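PDB 4LE4: beta-glucanase from Podospora anserina, which probably hydrolyses beta-glucans as a member of glycoside hydrolase family 131. Local coordinates for residues 117-122 / 208-213; 113-118 / 127-132; 30-35 / 80-85. All coordinates share one frame; numbering follows the deposited sequence.

Interaction 1 (117-122 / 208-213); sequences IAFFES and GVLELP
Ala-118 and Gly-208 carry the polar part of this contact: the Ala-118 N-H points at Gly-208 O, 3.1 Å away, in the plane of that carbonyl and nearly straight (166° at the hydrogen). The same oxygen lies 3.5 Å from Ile-117 CA in a C-H...O contact, so one acceptor serves two adjoining residues. Gly-208 also has backbone angles at which a CB would be jammed against the carbonyl oxygen before it.

Two apolar contacts flank this bond. Ile-117 and Val-209, an antiparallel non-hydrogen-bonded pair with CA atoms 4.7 Å apart, set their side chains side by side, CG1 against CG1, next to Trp-226. Past the corner at Ala-118, Phe-119 and Leu-210 cross at about a right angle. The Phe-119 ring, carried between the backbone N and the carbonyl carbon (chi1 61°), brings CE1 to 3.7 Å from Leu-210 CB and CZ to 3.8 Å from Leu-210 CD1; His-206 and His-123 stack with this ring.

Both chains turn a corner here, at Ala-118 and at Gly-208, and the pairing is short. It is a buried strand junction in one curved antiparallel sheet of the concanavalin-like beta sandwich expected for this family.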
loop_
_atom_site.group_PDB
_atom_site.type_symbol
_atom_site.label_atom_id
_atom_site.label_comp_id
_atom_site.label_asym_id
_atom_site.label_seq_id
_atom_site.Cartn_x
_atom_site.Cartn_y
_atom_site.Cartn_z
ATOM N N ILE A 117 -3.303 5.570 1.926
ATOM C CA ILE A 117 -2.865 4.221 1.579
ATOM C C ILE A 117 -1.432 4.137 1.078
ATOM O O ILE A 117 -1.035 4.945 0.243
ATOM C CB ILE A 117 -3.804 3.718 0.454
ATOM C CG1 ILE A 117 -5.276 3.838 0.933
ATOM C CG2 ILE A 117 -3.465 2.286 0.071
ATOM C CD1 ILE A 117 -6.327 3.815 -0.178
ATOM N N ALA A 118 -0.669 3.144 1.538
ATOM C CA ALA A 118 0.723 2.984 1.041
ATOM C C ALA A 118 1.496 4.318 1.149
ATOM O O ALA A 118 2.193 4.764 0.220
ATOM C CB ALA A 118 0.687 2.528 -0.390
ATOM N N PHE A 119 1.400 4.921 2.314
ATOM C CA PHE A 119 2.007 6.230 2.551
ATOM C C PHE A 119 3.293 6.218 3.320
ATOM O O PHE A 119 3.537 5.311 4.129
ATOM C CB PHE A 119 0.999 7.123 3.320
ATOM C CG PHE A 119 0.592 6.573 4.700
ATOM C CD1 PHE A 119 -0.528 5.736 4.841
ATOM C CD2 PHE A 119 1.310 6.921 5.839
ATOM C CE1 PHE A 119 -0.918 5.266 6.115
ATOM C CE2 PHE A 119 0.938 6.462 7.118
ATOM C CZ PHE A 119 -0.179 5.631 7.257
ATOM N N PHE A 120 4.139 7.234 3.077
ATOM C CA PHE A 120 5.354 7.376 3.871
ATOM C C PHE A 120 4.955 8.152 5.124
ATOM O O PHE A 120 3.939 8.843 5.129
ATOM C CB PHE A 120 6.450 8.127 3.077
ATOM C CG PHE A 120 7.030 7.303 1.965
ATOM C CD1 PHE A 120 8.138 6.488 2.201
ATOM C CD2 PHE A 120 6.425 7.265 0.715
ATOM C CE1 PHE A 120 8.632 5.642 1.221
ATOM C CE2 PHE A 120 6.912 6.414 -0.285
ATOM C CZ PHE A 120 8.036 5.589 -0.013
ATOM N N GLU A 121 5.740 8.036 6.189
ATOM C CA GLU A 121 5.428 8.719 7.447
ATOM C C GLU A 121 5.266 10.249 7.345
ATOM O O GLU A 121 4.537 10.848 8.120
ATOM C CB GLU A 121 6.482 8.367 8.492
ATOM C CG GLU A 121 5.892 8.028 9.844
ATOM C CD GLU A 121 6.750 7.073 10.662
ATOM O OE1 GLU A 121 6.746 5.836 10.397
ATOM O OE2 GLU A 121 7.437 7.572 11.585
ATOM N N SER A 122 5.948 10.863 6.396
ATOM C CA SER A 122 5.838 12.321 6.200
ATOM C C SER A 122 4.744 12.632 5.176
ATOM O O SER A 122 4.451 13.795 4.860
ATOM C CB SER A 122 7.171 12.826 5.659
ATOM O OG SER A 122 7.348 12.328 4.359
ATOM N N GLY A 208 -0.379 -0.445 3.933
ATOM C CA GLY A 208 -1.623 -0.664 4.623
ATOM C C GLY A 208 -2.488 0.556 4.463
ATOM O O GLY A 208 -2.281 1.341 3.536
ATOM N N VAL A 209 -3.419 0.739 5.394
ATOM C CA VAL A 209 -4.416 1.794 5.311
ATOM C C VAL A 209 -4.696 2.517 6.610
ATOM O O VAL A 209 -4.764 1.927 7.679
ATOM C CB VAL A 209 -5.797 1.205 4.848
ATOM C CG1 VAL A 209 -6.802 2.378 4.545
ATOM C CG2 VAL A 209 -5.631 0.297 3.638
ATOM N N LEU A 210 -4.893 3.823 6.479
ATOM C CA LEU A 210 -5.236 4.689 7.592
ATOM C C LEU A 210 -6.549 5.347 7.148
ATOM O O LEU A 210 -6.660 5.787 6.013
ATOM C CB LEU A 210 -4.129 5.739 7.803
ATOM C CG LEU A 210 -4.217 6.762 8.943
ATOM C CD1 LEU A 210 -2.869 7.387 9.208
ATOM C CD2 LEU A 210 -5.202 7.837 8.541
ATOM N N GLU A 211 -7.560 5.375 8.022
ATOM C CA GLU A 211 -8.832 6.001 7.655
ATOM C C GLU A 211 -9.186 7.073 8.686
ATOM O O GLU A 211 -9.227 6.798 9.883
ATOM C CB GLU A 211 -9.970 4.967 7.617
ATOM C CG GLU A 211 -11.376 5.542 7.302
ATOM C CD GLU A 211 -12.474 4.471 7.290
ATOM O OE1 GLU A 211 -12.466 3.582 8.156
ATOM O OE2 GLU A 211 -13.343 4.506 6.406
ATOM N N LEU A 212 -9.442 8.293 8.232
ATOM C CA LEU A 212 -9.796 9.361 9.171
ATOM C C LEU A 212 -11.263 9.284 9.561
ATOM O O LEU A 212 -12.082 8.789 8.803
ATOM C CB LEU A 212 -9.563 10.734 8.542
ATOM C CG LEU A 212 -8.147 11.160 8.130
ATOM C CD1 LEU A 212 -7.642 10.282 7.010
ATOM C CD2 LEU A 212 -8.195 12.613 7.632
ATOM N N PRO A 213 -11.613 9.752 10.764
ATOM C CA PRO A 213 -13.024 9.720 11.160
ATOM C C PRO A 213 -13.710 10.894 10.455
ATOM O O PRO A 213 -13.042 11.788 9.934
ATOM C CB PRO A 213 -12.967 9.948 12.665
ATOM C CG PRO A 213 -11.825 10.929 12.792
ATOM C CD PRO A 213 -10.769 10.329 11.833
#

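Interaction 2 (113-118 / 127-132)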
loop_
_atom_site.group_PDB
_atom_site.type_symbol
_atom_site.label_atom_id
_atom_site.label_comp_id
_atom_site.label_asym_id
_atom_site.label_seq_id
_atom_site.Cartn_x
_atom_site.Cartn_y
_atom_site.Cartn_z
ATOM N N ARG A 113 -15.277 8.832 3.992
ATOM C CA ARG A 113 -14.126 9.078 4.855
ATOM C C ARG A 113 -12.823 9.029 4.104
ATOM O O ARG A 113 -12.656 8.218 3.207
ATOM C CB ARG A 113 -14.074 8.048 5.978
ATOM C CG ARG A 113 -15.225 8.252 6.957
ATOM C CD ARG A 113 -15.367 7.079 7.902
ATOM N NE ARG A 113 -14.305 7.021 8.892
ATOM C CZ ARG A 113 -14.296 6.122 9.864
ATOM N NH1 ARG A 113 -15.291 5.249 9.939
ATOM N NH2 ARG A 113 -13.304 6.073 10.743
ATOM N N GLU A 114 -11.887 9.879 4.508
ATOM C CA GLU A 114 -10.598 9.900 3.830
ATOM C C GLU A 114 -9.737 8.696 4.227
ATOM O O GLU A 114 -9.660 8.337 5.398
ATOM C CB GLU A 114 -9.861 11.201 4.158
ATOM C CG GLU A 114 -8.403 11.237 3.664
ATOM C CD GLU A 114 -7.718 12.601 3.923
ATOM O OE1 GLU A 114 -8.406 13.597 4.262
ATOM O OE2 GLU A 114 -6.489 12.678 3.772
ATOM N N HIS A 115 -9.098 8.072 3.235
ATOM C CA HIS A 115 -8.196 6.952 3.494
ATOM C C HIS A 115 -6.866 7.371 2.919
ATOM O O HIS A 115 -6.831 8.015 1.873
ATOM C CB HIS A 115 -8.632 5.679 2.756
ATOM C CG HIS A 115 -9.936 5.120 3.239
ATOM N ND1 HIS A 115 -11.144 5.756 3.027
ATOM C CD2 HIS A 115 -10.223 3.977 3.900
ATOM C CE1 HIS A 115 -12.121 5.020 3.537
ATOM N NE2 HIS A 115 -11.587 3.936 4.072
ATOM N N GLN A 116 -5.806 7.030 3.634
ATOM C CA GLN A 116 -4.421 7.296 3.213
ATOM C C GLN A 116 -3.859 5.872 3.091
ATOM O O GLN A 116 -3.913 5.105 4.034
ATOM C CB GLN A 116 -3.717 8.135 4.273
ATOM C CG GLN A 116 -4.274 9.593 4.223
ATOM C CD GLN A 116 -3.988 10.405 5.466
ATOM O OE1 GLN A 116 -3.162 10.027 6.288
ATOM N NE2 GLN A 116 -4.672 11.542 5.604
ATOM N N ILE A 117 -3.303 5.570 1.926
ATOM C CA ILE A 117 -2.865 4.221 1.579
ATOM C C ILE A 117 -1.432 4.137 1.078
ATOM O O ILE A 117 -1.035 4.945 0.243
ATOM C CB ILE A 117 -3.804 3.718 0.454
ATOM C CG1 ILE A 117 -5.276 3.838 0.933
ATOM C CG2 ILE A 117 -3.465 2.286 0.071
ATOM C CD1 ILE A 117 -6.327 3.815 -0.178
ATOM N N ALA A 118 -0.669 3.144 1.538
ATOM C CA ALA A 118 0.723 2.984 1.041
ATOM C C ALA A 118 1.496 4.318 1.149
ATOM O O ALA A 118 2.193 4.764 0.220
ATOM C CB ALA A 118 0.687 2.528 -0.390
ATOM N N LEU A 127 -1.419 7.074 -1.696
ATOM C CA LEU A 127 -2.662 7.085 -2.458
ATOM C C LEU A 127 -3.695 7.554 -1.423
ATOM O O LEU A 127 -3.460 7.464 -0.211
ATOM C CB LEU A 127 -3.083 5.692 -2.958
ATOM C CG LEU A 127 -2.109 4.977 -3.891
ATOM C CD1 LEU A 127 -2.782 3.674 -4.384
ATOM C CD2 LEU A 127 -1.700 5.863 -5.050
ATOM N N LYS A 128 -4.817 8.077 -1.909
ATOM C CA LYS A 128 -5.898 8.485 -1.034
ATOM C C LYS A 128 -7.189 8.081 -1.686
ATOM O O LYS A 128 -7.269 7.882 -2.897
ATOM C CB LYS A 128 -5.917 10.004 -0.825
ATOM C CG LYS A 128 -4.789 10.504 0.053
ATOM C CD LYS A 128 -5.039 11.955 0.463
ATOM C CE LYS A 128 -3.975 12.410 1.455
ATOM N NZ LYS A 128 -4.330 13.709 2.081
ATOM N N SER A 129 -8.226 7.947 -0.871
ATOM C CA SER A 129 -9.519 7.625 -1.411
ATOM C C SER A 129 -10.557 8.224 -0.448
ATOM O O SER A 129 -10.230 8.588 0.690
ATOM C CB SER A 129 -9.701 6.101 -1.530
ATOM O OG SER A 129 -9.961 5.493 -0.263
ATOM N N GLY A 130 -11.794 8.301 -0.917
ATOM C CA GLY A 130 -12.851 8.836 -0.083
ATOM C C GLY A 130 -12.980 10.349 -0.118
ATOM O O GLY A 130 -12.285 11.037 -0.839
ATOM N N TRP A 131 -13.929 10.839 0.665
ATOM C CA TRP A 131 -14.256 12.253 0.763
ATOM C C TRP A 131 -13.183 12.954 1.573
ATOM O O TRP A 131 -13.063 12.754 2.763
ATOM C CB TRP A 131 -15.654 12.344 1.394
ATOM C CG TRP A 131 -16.186 13.698 1.635
ATOM C CD1 TRP A 131 -15.650 14.897 1.233
ATOM C CD2 TRP A 131 -17.376 14.007 2.357
ATOM N NE1 TRP A 131 -16.445 15.939 1.675
ATOM C CE2 TRP A 131 -17.508 15.422 2.365
ATOM C CE3 TRP A 131 -18.347 13.230 3.002
ATOM C CZ2 TRP A 131 -18.586 16.070 3.002
ATOM C CZ3 TRP A 131 -19.410 13.873 3.628
ATOM C CH2 TRP A 131 -19.515 15.280 3.622
ATOM N N LEU A 132 -12.384 13.760 0.891
ATOM C CA LEU A 132 -11.268 14.470 1.496
ATOM C C LEU A 132 -11.622 15.803 2.152
ATOM O O LEU A 132 -11.338 16.012 3.318
ATOM C CB LEU A 132 -10.187 14.730 0.446
ATOM C CG LEU A 132 -9.690 13.574 -0.428
ATOM C CD1 LEU A 132 -8.454 14.030 -1.255
ATOM C CD2 LEU A 132 -9.306 12.406 0.461
#
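Glu-114 and Lys-128 form a salt bridge over one face of a beta hairpin, and the glutamate side chain can be followed from CB, beside the loop that follows strand 127-129, to its carboxylate tip. Its CB lies 3.8 Å from Trp-131 O, and CG rests 3.5 Å from Leu-132 CD2, the two side chains crossing at about a right angle. CG stands anti to the backbone N (chi1 171°) and the chain continues extended, which carries the carboxylate past the leucine methyl to the lysine. There OE1 stays near the backbone of Leu-132, while OE2 accepts two bonds from opposite faces of the carboxylate plane. Lys-128 NZ arrives at 2.9 Å on the syn side, 33° out of plane. Gln-116 NE2 comes at 2.8 Å from above the other face, with OE2 close to the amide plane of Gln-116. Two donors thus hold the carboxylate and probably limit its rotation.

Gln-116 and Lys-128, a non-hydrogen-bonded pair, lie side by side and point the same way. On the reverse face Ser-129 OG sits 3.3 Å from His-115 CB, and Ile-117 CB meets Leu-127 CB at 4.0 Å. The hydrogen-bonded pairs His-115/Ser-129 and Ile-117/Leu-127 each exchange two backbone bonds, the straightest being Leu-127 N to Ile-117 O (176°). At Gly-130 a CB would clash with Arg-113 O, to which its CA makes a C-H...O contact. The His-115 ring gives a weak bond from ND1 to that same oxygen, and its NE2 is bonded to Glu-222.

Strands 115-120 and 125-129 make this hairpin, set between strand 209-211, which bonds to Gln-116, and strand 142-147, which bonds to Lys-128; Ile-117 and Leu-127 pack on Leu-101 of strand 94-102 in the other sheet.

Interaction 3 (30-35 / 80-85); sequences YQYYIH and TELIPQ
Strands 30-34 and 80-84 run antiparallel, their axes approaching to 4.5 Å at 145°, and Gln-31 pairs with Ile-83 through two backbone bonds. This is an edge pairing in a sheet of a concanavalin-like beta sandwich, regular at the Gln-31 end and opened further along, where a water takes the place of direct bonds. Glu-81 N then bonds to Ile-34 O, nearly along the C=O axis, with Ile-34 at the centre of an inverse gamma turn.

On the side of Tyr-30, Leu-82 CD1 stands over the ring centre, 4.1 Å from the centroid and 3° off the normal, a CH-pi contact. Leu-82 CD2 turns instead to Tyr-32 CD1, so the leucine's two methyls serve two tyrosines. The Tyr-30 hydroxyl reaches Gly-7 O.

The other face carries Gln-31, Ile-83 and Ile-34. Ile-83 CD1 lies 3.4 Å from Tyr-33 OH and 3.8 Å from Ile-34 CD1. Tyr-33 CG lies between backbone N and carbonyl carbon (chi1 66°), which brings the ring end back to Ile-83 although CB points away. Ile-34 CG2 lies against the carboxylate of Glu-81, whose charged end is held by Arg-79 and His-206. Gln-31 extends across to Gln-85, its NE2 giving a 3.0 Å bond to Gln-85 OE1 from above the acceptor's amide plane; Trp-21 NE1 also bonds to that oxygen. A leucine in place of Gln-31 would probably leave Gln-85 OE1 with its tryptophan donor but without this amide donor, and the Gln-85 side chain freer to turn.

The water accepts from Tyr-33 N at 2.8 Å and donates to Gln-31 O and, at 2.6 Å, to Glu-81 O.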
loop_
_atom_site.group_PDB
_atom_site.type_symbol
_atom_site.label_atom_id
_atom_site.label_comp_id
_atom_site.label_asym_id
_atom_site.label_seq_id
_atom_site.Cartn_x
_atom_site.Cartn_y
_atom_site.Cartn_z
ATOM N N TYR A 30 8.522 -7.930 7.561
ATOM C CA TYR A 30 7.648 -6.840 7.990
ATOM C C TYR A 30 7.592 -6.561 9.470
ATOM O O TYR A 30 7.488 -7.482 10.279
ATOM C CB TYR A 30 6.197 -7.130 7.577
ATOM C CG TYR A 30 5.835 -6.921 6.114
ATOM C CD1 TYR A 30 5.739 -5.635 5.571
ATOM C CD2 TYR A 30 5.534 -8.008 5.296
ATOM C CE1 TYR A 30 5.334 -5.447 4.244
ATOM C CE2 TYR A 30 5.139 -7.839 3.963
ATOM C CZ TYR A 30 5.036 -6.549 3.449
ATOM O OH TYR A 30 4.600 -6.369 2.166
ATOM N N GLN A 31 7.602 -5.280 9.828
ATOM C CA GLN A 31 7.426 -4.908 11.212
ATOM C C GLN A 31 5.891 -4.891 11.394
ATOM O O GLN A 31 5.148 -4.276 10.590
ATOM C CB GLN A 31 7.972 -3.506 11.489
ATOM C CG GLN A 31 9.361 -3.259 10.955
ATOM C CD GLN A 31 9.947 -1.970 11.502
ATOM O OE1 GLN A 31 9.227 -0.994 11.720
ATOM N NE2 GLN A 31 11.274 -1.957 11.713
ATOM N N TYR A 32 5.418 -5.532 12.448
ATOM C CA TYR A 32 3.992 -5.584 12.712
ATOM C C TYR A 32 3.697 -5.022 14.101
ATOM O O TYR A 32 3.920 -5.686 15.121
ATOM C CB TYR A 32 3.515 -7.035 12.570
ATOM C CG TYR A 32 2.027 -7.174 12.799
ATOM C CD1 TYR A 32 1.123 -6.494 11.995
ATOM C CD2 TYR A 32 1.541 -7.928 13.857
ATOM C CE1 TYR A 32 -0.265 -6.550 12.250
ATOM C CE2 TYR A 32 0.155 -7.999 14.115
ATOM C CZ TYR A 32 -0.725 -7.304 13.311
ATOM O OH TYR A 32 -2.076 -7.333 13.573
ATOM N N TYR A 33 3.264 -3.754 14.149
ATOM C CA TYR A 33 2.929 -3.140 15.426
ATOM C C TYR A 33 1.843 -2.077 15.334
ATOM O O TYR A 33 1.212 -1.788 16.344
ATOM C CB TYR A 33 4.170 -2.573 16.131
ATOM C CG TYR A 33 4.829 -1.405 15.420
ATOM C CD1 TYR A 33 5.804 -1.623 14.452
ATOM C CD2 TYR A 33 4.511 -0.092 15.754
ATOM C CE1 TYR A 33 6.462 -0.577 13.836
ATOM C CE2 TYR A 33 5.154 0.976 15.143
ATOM C CZ TYR A 33 6.134 0.729 14.181
ATOM O OH TYR A 33 6.759 1.774 13.532
ATOM N N ILE A 34 1.598 -1.531 14.135
ATOM C CA ILE A 34 0.554 -0.509 13.955
ATOM C C ILE A 34 -0.753 -1.231 13.629
ATOM O O ILE A 34 -1.098 -1.474 12.469
ATOM C CB ILE A 34 0.938 0.482 12.835
ATOM C CG1 ILE A 34 2.296 1.108 13.208
ATOM C CG2 ILE A 34 -0.154 1.583 12.650
ATOM C CD1 ILE A 34 2.846 2.097 12.183
ATOM N N HIS A 35 -1.454 -1.597 14.692
ATOM C CA HIS A 35 -2.712 -2.322 14.572
ATOM C C HIS A 35 -3.459 -2.140 15.886
ATOM O O HIS A 35 -2.889 -1.660 16.872
ATOM C CB HIS A 35 -2.446 -3.827 14.323
ATOM C CG HIS A 35 -1.579 -4.481 15.362
ATOM N ND1 HIS A 35 -2.034 -4.800 16.626
ATOM C CD2 HIS A 35 -0.281 -4.875 15.323
ATOM C CE1 HIS A 35 -1.059 -5.361 17.319
ATOM N NE2 HIS A 35 0.017 -5.419 16.550
ATOM N N THR A 80 -4.266 -0.199 9.997
ATOM C CA THR A 80 -3.731 -1.559 9.958
ATOM C C THR A 80 -2.604 -1.360 8.946
ATOM O O THR A 80 -2.857 -1.183 7.741
ATOM C CB THR A 80 -4.707 -2.620 9.417
ATOM O OG1 THR A 80 -5.818 -2.766 10.310
ATOM C CG2 THR A 80 -3.992 -3.952 9.315
ATOM N N GLU A 81 -1.378 -1.359 9.443
ATOM C CA GLU A 81 -0.229 -1.102 8.567
ATOM C C GLU A 81 0.951 -2.010 8.883
ATOM O O GLU A 81 1.158 -2.370 10.032
ATOM C CB GLU A 81 0.207 0.381 8.743
ATOM C CG GLU A 81 -0.880 1.377 8.363
ATOM C CD GLU A 81 -0.774 2.701 9.128
ATOM O OE1 GLU A 81 0.369 3.098 9.497
ATOM O OE2 GLU A 81 -1.828 3.338 9.361
ATOM N N LEU A 82 1.711 -2.360 7.835
ATOM C CA LEU A 82 2.910 -3.171 7.912
ATOM C C LEU A 82 4.024 -2.252 7.400
ATOM O O LEU A 82 3.800 -1.469 6.484
ATOM C CB LEU A 82 2.826 -4.387 6.955
ATOM C CG LEU A 82 1.571 -5.250 7.132
ATOM C CD1 LEU A 82 1.548 -6.357 6.112
ATOM C CD2 LEU A 82 1.567 -5.791 8.544
ATOM N N ILE A 83 5.201 -2.348 7.993
ATOM C CA ILE A 83 6.337 -1.541 7.560
ATOM C C ILE A 83 7.467 -2.503 7.170
ATOM O O ILE A 83 7.705 -3.497 7.853
ATOM C CB ILE A 83 6.805 -0.597 8.717
ATOM C CG1 ILE A 83 5.711 0.450 8.981
ATOM C CG2 ILE A 83 8.070 0.221 8.327
ATOM C CD1 ILE A 83 5.961 1.236 10.228
ATOM N N PRO A 84 8.159 -2.233 6.043
ATOM C CA PRO A 84 9.251 -3.108 5.625
ATOM C C PRO A 84 10.315 -3.225 6.727
ATOM O O PRO A 84 10.696 -2.218 7.349
ATOM C CB PRO A 84 9.822 -2.403 4.384
ATOM C CG PRO A 84 8.632 -1.658 3.840
ATOM C CD PRO A 84 7.996 -1.114 5.113
ATOM N N GLN A 85 10.762 -4.462 6.969
ATOM C CA GLN A 85 11.829 -4.742 7.948
ATOM C C GLN A 85 12.988 -5.074 7.014
ATOM O O GLN A 85 12.975 -6.133 6.385
ATOM C CB GLN A 85 11.518 -5.970 8.808
ATOM C CG GLN A 85 12.686 -6.376 9.719
ATOM C CD GLN A 85 13.091 -5.238 10.619
ATOM O OE1 GLN A 85 12.304 -4.795 11.465
ATOM N NE2 GLN A 85 14.322 -4.732 10.439
HETATM O O HOH W 1 3.173 -2.365 11.707
#

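How the interactions relate
From the N terminus, interaction 3 comes first: strand 30-34 is joined by 80-85, closing a loop of 44 residues before the other contacts begin. Interactions 1 and 2 then start from the same strand, 115-120, and share Ile-117 and Ala-118. Interaction 2 is the local hairpin, with eight residues between its segments, whereas interaction 1 spans 85 residues to reach 208-213, so segment 127-132 falls inside its loop. All three lie in one antiparallel sheet. Strand 209-211 bridges them, bonding to strand 115-120 through Leu-210 and Gln-116 and to strand 78-84 through Val-209 and Thr-80. Interactions 2 and 3 do not touch; their centres are about 19 Å apart.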